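PDB 3AF6: putative uncharacterized protein PH1404 from Pyrococcus horikoshii, which probably terminates transcription as a zinc-dependent ribonuclease that cuts nascent RNA at the exit channel of RNA polymerase and then degrades the released RNA from its 5' end. Local coordinates for residues A[182-187]-A[208-213]. Sequence-based numbering, arbitrary orientation.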
loop_
_atom_site.group_PDB
_atom_site.type_symbol
_atom_site.label_atom_id
_atom_site.label_comp_id
_atom_site.label_asym_id
_atom_site.label_seq_id
_atom_site.Cartn_x
_atom_site.Cartn_y
_atom_site.Cartn_z
ATOM N N PRO A 182 5.868 -30.542 -0.568
ATOM C CA PRO A 182 4.887 -30.398 -1.651
ATOM C C PRO A 182 3.525 -29.906 -1.188
ATOM O O PRO A 182 3.245 -29.926 0.009
ATOM C CB PRO A 182 4.831 -31.802 -2.243
ATOM C CG PRO A 182 5.065 -32.665 -1.053
ATOM C CD PRO A 182 6.210 -31.960 -0.366
ATOM N N GLU A 183 2.688 -29.472 -2.136
ATOM C CA GLU A 183 1.348 -28.974 -1.821
ATOM C C GLU A 183 0.767 -29.799 -0.696
ATOM O O GLU A 183 0.744 -31.023 -0.757
ATOM C CB GLU A 183 0.421 -29.027 -3.041
ATOM C CG GLU A 183 0.741 -27.973 -4.100
ATOM C CD GLU A 183 -0.447 -27.656 -5.020
ATOM O OE1 GLU A 183 -1.042 -28.602 -5.594
ATOM O OE2 GLU A 183 -0.775 -26.454 -5.172
ATOM N N TYR A 184 0.290 -29.113 0.329
ATOM C CA TYR A 184 -0.234 -29.773 1.506
ATOM C C TYR A 184 -1.698 -29.473 1.803
ATOM O O TYR A 184 -2.169 -28.362 1.596
ATOM C CB TYR A 184 0.640 -29.368 2.696
ATOM C CG TYR A 184 0.251 -29.969 4.017
ATOM C CD1 TYR A 184 0.165 -31.351 4.174
ATOM C CD2 TYR A 184 0.019 -29.159 5.129
ATOM C CE1 TYR A 184 -0.139 -31.917 5.419
ATOM C CE2 TYR A 184 -0.284 -29.708 6.372
ATOM C CZ TYR A 184 -0.358 -31.090 6.514
ATOM O OH TYR A 184 -0.626 -31.651 7.743
ATOM N N LYS A 185 -2.413 -30.478 2.293
ATOM C CA LYS A 185 -3.814 -30.317 2.649
ATOM C C LYS A 185 -3.846 -30.217 4.171
ATOM O O LYS A 185 -3.696 -31.216 4.877
ATOM C CB LYS A 185 -4.635 -31.520 2.175
ATOM C CG LYS A 185 -6.130 -31.389 2.425
ATOM C CD LYS A 185 -6.877 -32.661 2.026
ATOM C CE LYS A 185 -8.366 -32.567 2.369
ATOM N NZ LYS A 185 -9.172 -33.698 1.804
ATOM N N SER A 186 -4.035 -28.994 4.655
ATOM C CA SER A 186 -4.064 -28.677 6.079
ATOM C C SER A 186 -5.072 -29.463 6.928
ATOM O O SER A 186 -6.187 -29.761 6.484
ATOM C CB SER A 186 -4.338 -27.180 6.252
ATOM O OG SER A 186 -3.560 -26.399 5.358
ATOM N N ARG A 187 -4.672 -29.777 8.160
ATOM C CA ARG A 187 -5.534 -30.495 9.095
ATOM C C ARG A 187 -6.511 -29.525 9.756
ATOM O O ARG A 187 -7.603 -29.916 10.178
ATOM C CB ARG A 187 -4.703 -31.188 10.174
ATOM C CG ARG A 187 -3.947 -32.421 9.704
ATOM C CD ARG A 187 -3.191 -33.068 10.866
ATOM N NE ARG A 187 -3.260 -34.529 10.820
ATOM C CZ ARG A 187 -2.207 -35.335 10.690
ATOM N NH1 ARG A 187 -0.978 -34.834 10.590
ATOM N NH2 ARG A 187 -2.388 -36.650 10.657
ATOM N N GLN A 208 -3.495 -19.280 10.901
ATOM C CA GLN A 208 -2.792 -20.502 11.282
ATOM C C GLN A 208 -3.324 -21.776 10.646
ATOM O O GLN A 208 -4.531 -21.912 10.391
ATOM C CB GLN A 208 -2.879 -20.746 12.794
ATOM C CG GLN A 208 -2.654 -19.564 13.700
ATOM C CD GLN A 208 -3.054 -19.885 15.127
ATOM O OE1 GLN A 208 -2.633 -20.888 15.688
ATOM N NE2 GLN A 208 -3.872 -19.029 15.718
ATOM N N THR A 209 -2.400 -22.713 10.429
ATOM C CA THR A 209 -2.702 -24.060 9.948
ATOM C C THR A 209 -1.643 -24.896 10.671
ATOM O O THR A 209 -0.718 -24.342 11.260
ATOM C CB THR A 209 -2.511 -24.243 8.429
ATOM O OG1 THR A 209 -1.113 -24.199 8.117
ATOM C CG2 THR A 209 -3.273 -23.178 7.653
ATOM N N ASP A 210 -1.775 -26.214 10.651
ATOM C CA ASP A 210 -0.780 -27.059 11.295
ATOM C C ASP A 210 0.548 -27.001 10.539
ATOM O O ASP A 210 1.557 -27.536 10.993
ATOM C CB ASP A 210 -1.259 -28.513 11.362
ATOM C CG ASP A 210 -1.674 -29.073 10.001
ATOM O OD1 ASP A 210 -1.461 -30.284 9.776
ATOM O OD2 ASP A 210 -2.227 -28.328 9.163
ATOM N N GLU A 211 0.556 -26.331 9.394
ATOM C CA GLU A 211 1.773 -26.260 8.608
ATOM C C GLU A 211 2.346 -24.869 8.456
ATOM O O GLU A 211 3.541 -24.722 8.221
ATOM C CB GLU A 211 1.525 -26.841 7.210
ATOM C CG GLU A 211 2.765 -26.940 6.314
ATOM C CD GLU A 211 3.897 -27.748 6.949
ATOM O OE1 GLU A 211 3.600 -28.638 7.778
ATOM O OE2 GLU A 211 5.080 -27.505 6.614
ATOM N N SER A 212 1.519 -23.841 8.610
ATOM C CA SER A 212 2.028 -22.504 8.376
ATOM C C SER A 212 1.450 -21.376 9.203
ATOM O O SER A 212 0.479 -21.539 9.937
ATOM C CB SER A 212 1.828 -22.150 6.902
ATOM O OG SER A 212 2.223 -23.211 6.056
ATOM N N PHE A 213 2.058 -20.211 9.024
ATOM C CA PHE A 213 1.645 -19.004 9.701
ATOM C C PHE A 213 1.907 -17.797 8.807
ATOM O O PHE A 213 2.998 -17.641 8.237
ATOM C CB PHE A 213 2.416 -18.839 11.014
ATOM C CG PHE A 213 2.050 -19.844 12.054
ATOM C CD1 PHE A 213 0.803 -19.798 12.673
ATOM C CD2 PHE A 213 2.955 -20.834 12.433
ATOM C CE1 PHE A 213 0.460 -20.725 13.661
ATOM C CE2 PHE A 213 2.627 -21.762 13.418
ATOM C CZ PHE A 213 1.373 -21.708 14.037
#
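The hydroxyl of T209, whose CB packs 3.9 Å from S186 OG, is held by three groups. T209 OG1 accepts from S212 N at 2.7 Å and also from E211 N, making an ST motif and an ST turn; its third partner is the carboxylate of D334. D334 also bonds the hydroxyls of S186 and S212, so small hydroxyl residues suit these buried places on both segments.

The turn presents D210 to the other segment, where each carboxylate oxygen takes one bond. Y184 OH donates to D210 OD1 at 2.6 Å on the syn side, though 28° out of the carboxylate plane, the acid lying at the edge of the ring. R187 N donates a hydrogen bond to D210 OD2 at 3.0 Å, from above the carboxylate plane. With two acceptor oxygens, an aspartate can take a phenol and a backbone amide at once. The aliphatic start of R187 runs beside the acid, CG being 3.3 Å from D210 OD1, while its guanidinium stays beyond contact.

With CG anti to the backbone N (chi1 -180°), the Y184 ring is carried alongside the turn, where E211 CB meets it obliquely, 3.5 Å from Y184 CD2. The glutamate's methylenes serve the ring, and its carboxylate forms a salt bridge with R180.

The turn closes the hairpin between strands 204-209 and 213-216 of the metallo-beta-lactamase sheet; against it lies the linker from helix 164-178, in the probable KH region, to strand 189-193, and I355 of strand 349-355 touches both S186 and T209.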